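Local coordinates for zona occludens toxin N-terminal domain-containing protein (Neisseria meningitidis MC58, PDB 2R2A) that is of unknown function but, as the N-terminal domain of a zonular occludens toxin (Zot) family protein, probably binds a nucleotide through its P-loop NTPase fold, at residues Q71-A74 / H75-Y78; M22-M25 / M26-E30; T11-P14 / G15-K18. All blocks are in the same frame, centred on the assembly; numbering follows the deposited sequence.

The three contacts belong to one P-loop NTPase-like domain built on a single mixed sheet, and along the chain they run in the order interaction 3, interaction 2, interaction 1. Interactions 3 and 2 adjoin in sequence: the loop 11-18 leaves the inner strand 7-11 and wraps a sulfate, and helix 18-28 follows it, with residues 22-30 forming its later turns and its exit; their centres lie about 17 Å apart. Interaction 1, at strand 72-73 on one outer edge of the sheet, lies across the centre of the chain from interaction 3, with nearest atoms about 17 Å apart. Anion site and edge strand are thus separate regions of one fold.

Interaction 1: residues Q71-A74 / H75-Y78; sequences QLSA and HDMY
The backbone N of His75 donates to Ser73 OG at 3.0 Å, closing an ST turn where the chain leaves strand 72-73 for helix 77-80. A chi1 of 172° turns the Ser73 hydroxyl away from its own N and toward the N-H of His75; it is bonded as well to Leu64 O. The same OG lies in the plane of the His75 ring, at the edge, 3.5 Å from CD2, while NE2 of that ring donates to Thr59 O. Asp76 occupies the N-cap position, yet its carboxylate does not cap the helix. Instead OD1 turns back alongside Ser73, 3.8 Å from its CB, and is engaged by Ser67 OG, whose hydroxyl also takes the Ser73 N-H. At Met77, a selenomethionine, the backbone N makes a weak 3.4 Å bond to Ala74 O, an oxygen that Asn112 ND2 also reaches. The Met77 chain bends at chi3 (-68°), bringing CE to 4.1 Å from Ala74 CB. Farther along, Tyr78 N is held by Asn112 OD1. The turn thus sits between strand 55-58, whose Glu58 pairs through its backbone with Leu72 and Ala74, and helix 111-114, against which Met77 and Tyr78 pack.

Interaction 2: residues M22-M25 / M26-E30; sequences MVSM and MANDE
Met22 and Met26, one helical turn apart, meet on the buried side of helix 18-28, the helix that follows the probable P-loop in this fold. The CE of Met22 comes within 3.8 Å of Met26 CG, the two selenomethionine side chains crossing at a slant as both pack on Ile92 of strand 90-93. Behind them the backbone is bonded in the usual i to i+4 pattern: Met26 N donates to Met22 O at 2.9 Å, and Ala27 N to Val23 O at the same separation, with a weak second bond to Ser24 O.

Toward the C-terminal end the acceptors take on other donors. Ser24 O receives the side-chain amide of Asn28, ND2 standing 2.9 Å away and tilted 26° from the carbonyl plane. That same nitrogen donates to Asp185 OD2, and Ser24 OG is paired with Asp185 N, so one outside residue ties down both polar side chains. Met25 O is gripped twice. Asp29 N approaches in the carbonyl plane at 2.7 Å, whereas Asn28 N, at 3.1 Å, stands well above that plane, a mixed i+3 and i+4 pairing on one oxygen.

Met25, whose side chain packs on Phe127 and Tyr148, is crossed by the Asp29 side chain, whose OD2 does the touching. With Met25 CG anti to the carbonyl carbon (chi1 -64°) and the chain bent at chi3 (75°), the methyl folds back, and Asp29 OD2 rests 3.5 Å from Met25 CB and 3.6 Å from Met25 CE.

Interaction 3: residues T11-P14 / G15-K18; sequences TGTP and GSGK. With SO4 (sulfate ion), chain C.
The loop between strand 7-11 and helix 18-28 matches the P-loop (Walker A) pattern, and Lys18 reaches back across it to the strand-side half. Its NZ donates to Gly12 O at 2.9 Å, approaching from above the carbonyl plane, and to sulfate O4 at 2.8 Å. CD lies over the Gly12 backbone, 3.6 Å from Gly12 N, and the bends at chi3 and chi4 (-61° and -67°) then turn NZ to Gly12 O and the sulfate, so NZ is held between loop and anion.

A type II beta turn from Thr13 to Ser16 shapes the loop's tip. Thr13 O accepts both the backbone N of Ser16 and its hydroxyl; OG lies 2.7 Å from Thr13 O, in the carbonyl plane, whereas the N-H comes from above it. Gly12 has backbone angles that call for glycine.

Backbone amides complete the cradle. Gly15 N points almost straight at sulfate O1, 3.1 Å away, Gly17 N bonds both O2 and O4, and Lys18 N meets O4 at 2.9 Å; Thr19 N adds a further bond. The converging N-H groups and the lysine NZ suit an anion here. The sulfate probably comes from the crystallisation liquor, and its setting is consistent with the phosphate-binding P-loop of nucleotide-binding proteins, with strand, glycine-rich loop and helix in succession.

Interaction 1: residues Q71-A74 / H75-Y78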
# COMPACT_ATOMS: atom_id res chain seq x y z
N GLN A 71 -3.86 7.18 19.59
CA GLN A 71 -3.23 7.22 18.25
C GLN A 71 -2.68 5.87 17.87
O GLN A 71 -2.19 5.12 18.73
CB GLN A 71 -2.10 8.25 18.17
CG GLN A 71 -2.36 9.55 18.92
CD GLN A 71 -1.08 10.11 19.50
OE1 GLN A 71 -0.15 10.46 18.76
NE2 GLN A 71 -1.00 10.16 20.83
N LEU A 72 -2.76 5.58 16.57
CA LEU A 72 -2.29 4.32 16.05
C LEU A 72 -0.92 4.45 15.40
O LEU A 72 -0.65 5.39 14.63
CB LEU A 72 -3.26 3.74 15.03
CG LEU A 72 -4.63 3.24 15.44
CD1 LEU A 72 -5.29 2.69 14.17
CD2 LEU A 72 -4.56 2.17 16.51
N SER A 73 -0.06 3.51 15.75
CA SER A 73 1.23 3.38 15.12
C SER A 73 1.11 2.28 14.09
O SER A 73 0.43 1.26 14.33
CB SER A 73 2.28 3.03 16.17
OG SER A 73 3.51 2.73 15.54
N ALA A 74 1.80 2.43 12.95
CA ALA A 74 1.84 1.34 11.99
C ALA A 74 2.64 0.17 12.57
O ALA A 74 2.54 -0.97 12.08
CB ALA A 74 2.47 1.81 10.64
N HIS A 75 3.43 0.47 13.61
CA HIS A 75 4.43 -0.47 14.10
C HIS A 75 3.88 -1.59 14.97
O HIS A 75 4.52 -2.64 15.07
CB HIS A 75 5.64 0.25 14.71
CG HIS A 75 6.37 1.08 13.70
ND1 HIS A 75 7.36 0.57 12.89
CD2 HIS A 75 6.21 2.37 13.32
CE1 HIS A 75 7.80 1.51 12.07
NE2 HIS A 75 7.11 2.61 12.30
N ASP A 76 2.71 -1.40 15.57
CA ASP A 76 2.06 -2.51 16.25
C ASP A 76 0.72 -2.85 15.59
O ASP A 76 -0.22 -3.19 16.28
CB ASP A 76 1.89 -2.23 17.75
CG ASP A 76 1.14 -0.95 18.04
OD1 ASP A 76 0.66 -0.27 17.10
OD2 ASP A 76 1.02 -0.61 19.24
N MSE A 77 0.68 -2.77 14.25
CA MSE A 77 -0.50 -3.12 13.48
C MSE A 77 -0.93 -4.55 13.77
O MSE A 77 -2.12 -4.85 13.78
CB MSE A 77 -0.22 -2.98 11.98
CG MSE A 77 -1.48 -2.99 11.09
SE MSE A 77 -0.99 -2.67 9.22
CE MSE A 77 -0.43 -0.82 9.36
N TYR A 78 0.05 -5.42 14.01
CA TYR A 78 -0.23 -6.80 14.33
C TYR A 78 -1.18 -6.93 15.54
O TYR A 78 -1.88 -7.92 15.66
CB TYR A 78 1.08 -7.59 14.57
CG TYR A 78 1.84 -7.20 15.81
CD1 TYR A 78 2.76 -6.14 15.80
CD2 TYR A 78 1.66 -7.91 17.00
CE1 TYR A 78 3.48 -5.79 16.96
CE2 TYR A 78 2.36 -7.56 18.15
CZ TYR A 78 3.25 -6.51 18.13
OH TYR A 78 3.92 -6.19 19.28

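Interaction 2: residues M22-M25 / M26-E30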
# COMPACT_ATOMS: atom_id res chain seq x y z
N MSE A 22 -2.91 5.83 -6.68
CA MSE A 22 -3.59 5.24 -5.52
C MSE A 22 -4.95 5.91 -5.25
O MSE A 22 -5.97 5.23 -5.12
CB MSE A 22 -2.67 5.28 -4.30
CG MSE A 22 -3.23 4.60 -3.02
SE MSE A 22 -3.33 2.66 -3.22
CE MSE A 22 -5.31 2.37 -3.33
N VAL A 23 -4.95 7.24 -5.16
CA VAL A 23 -6.22 7.99 -4.96
C VAL A 23 -7.22 7.73 -6.10
O VAL A 23 -8.43 7.57 -5.88
CB VAL A 23 -5.96 9.51 -4.77
CG1 VAL A 23 -7.30 10.29 -4.55
CG2 VAL A 23 -4.93 9.77 -3.63
N SER A 24 -6.72 7.66 -7.33
CA SER A 24 -7.54 7.33 -8.50
C SER A 24 -8.23 5.96 -8.32
O SER A 24 -9.42 5.78 -8.65
CB SER A 24 -6.66 7.34 -9.77
OG SER A 24 -7.44 7.40 -10.96
N MSE A 25 -7.48 4.99 -7.79
CA MSE A 25 -8.05 3.66 -7.47
C MSE A 25 -9.10 3.74 -6.39
O MSE A 25 -10.16 3.12 -6.50
CB MSE A 25 -6.92 2.69 -7.08
CG MSE A 25 -5.97 2.46 -8.26
SE MSE A 25 -4.25 1.63 -7.75
CE MSE A 25 -5.04 -0.10 -7.52
N MSE A 26 -8.81 4.49 -5.35
CA MSE A 26 -9.79 4.66 -4.27
C MSE A 26 -11.08 5.29 -4.81
O MSE A 26 -12.17 5.03 -4.29
CB MSE A 26 -9.22 5.52 -3.18
CG MSE A 26 -7.95 4.98 -2.55
SE MSE A 26 -7.34 6.15 -1.14
CE MSE A 26 -8.73 5.74 0.19
N ALA A 27 -10.96 6.12 -5.84
CA ALA A 27 -12.11 6.84 -6.42
C ALA A 27 -12.95 5.95 -7.34
O ALA A 27 -14.14 6.28 -7.61
CB ALA A 27 -11.64 8.07 -7.18
N ASN A 28 -12.38 4.83 -7.79
CA ASN A 28 -13.01 4.02 -8.81
C ASN A 28 -13.22 2.56 -8.50
O ASN A 28 -14.22 1.97 -8.95
CB ASN A 28 -12.23 4.13 -10.10
CG ASN A 28 -12.42 5.46 -10.76
OD1 ASN A 28 -13.53 5.80 -11.19
ND2 ASN A 28 -11.35 6.24 -10.81
N ASP A 29 -12.31 1.97 -7.74
CA ASP A 29 -12.25 0.53 -7.61
C ASP A 29 -13.35 -0.01 -6.69
O ASP A 29 -13.71 0.63 -5.70
CB ASP A 29 -10.87 0.14 -7.11
CG ASP A 29 -9.78 0.30 -8.19
OD1 ASP A 29 -10.05 0.89 -9.28
OD2 ASP A 29 -8.65 -0.19 -7.92
N GLU A 30 -13.88 -1.20 -7.00
CA GLU A 30 -14.95 -1.83 -6.22
C GLU A 30 -14.73 -1.91 -4.70
O GLU A 30 -15.67 -1.72 -3.91
CB GLU A 30 -15.21 -3.26 -6.74
CG GLU A 30 -16.17 -3.35 -7.94
CD GLU A 30 -17.53 -2.76 -7.62
OE1 GLU A 30 -18.15 -3.15 -6.60
OE2 GLU A 30 -17.97 -1.88 -8.40

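Interaction 3: residues T11-P14 / G15-K18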
# COMPACT_ATOMS: atom_id res chain seq x y z
N THR A 11 5.23 0.84 -7.13
CA THR A 11 6.56 1.39 -7.05
C THR A 11 6.80 2.39 -8.19
O THR A 11 6.00 2.46 -9.15
CB THR A 11 7.69 0.29 -7.08
OG1 THR A 11 7.57 -0.53 -8.27
CG2 THR A 11 7.52 -0.61 -5.81
N GLY A 12 7.87 3.15 -8.03
CA GLY A 12 8.24 4.21 -8.99
C GLY A 12 8.94 5.34 -8.26
O GLY A 12 8.86 5.47 -7.04
N THR A 13 9.74 6.09 -9.01
CA THR A 13 10.54 7.16 -8.41
C THR A 13 9.62 8.28 -7.85
O THR A 13 8.44 8.41 -8.25
CB THR A 13 11.47 7.80 -9.47
OG1 THR A 13 10.68 8.41 -10.49
CG2 THR A 13 12.37 6.79 -10.12
N PRO A 14 10.15 9.11 -6.93
CA PRO A 14 9.39 10.27 -6.46
C PRO A 14 8.96 11.14 -7.65
O PRO A 14 9.77 11.41 -8.54
CB PRO A 14 10.38 11.03 -5.58
CG PRO A 14 11.25 9.87 -4.98
CD PRO A 14 11.46 9.01 -6.26
N GLY A 15 7.70 11.58 -7.59
CA GLY A 15 7.11 12.43 -8.65
C GLY A 15 6.57 11.63 -9.85
O GLY A 15 6.07 12.21 -10.80
N SER A 16 6.69 10.30 -9.83
CA SER A 16 6.17 9.47 -10.93
C SER A 16 4.64 9.37 -10.91
O SER A 16 4.03 8.96 -11.88
CB SER A 16 6.80 8.06 -10.90
OG SER A 16 6.41 7.35 -9.73
N GLY A 17 4.01 9.68 -9.77
CA GLY A 17 2.54 9.68 -9.64
C GLY A 17 1.92 8.48 -8.93
O GLY A 17 0.78 8.08 -9.23
N LYS A 18 2.64 7.92 -7.97
CA LYS A 18 2.17 6.75 -7.27
C LYS A 18 0.96 7.14 -6.39
O LYS A 18 -0.04 6.44 -6.39
CB LYS A 18 3.28 6.14 -6.37
CG LYS A 18 4.54 5.59 -7.07
CD LYS A 18 5.53 4.98 -6.00
CE LYS A 18 6.03 6.02 -4.96
NZ LYS A 18 6.91 7.06 -5.61
S SO4 C . 4.73 10.09 -6.18
O1 SO4 C . 5.81 10.45 -5.35
O2 SO4 C . 4.42 11.08 -7.17
O3 SO4 C . 3.62 9.84 -5.28
O4 SO4 C . 5.11 8.86 -6.88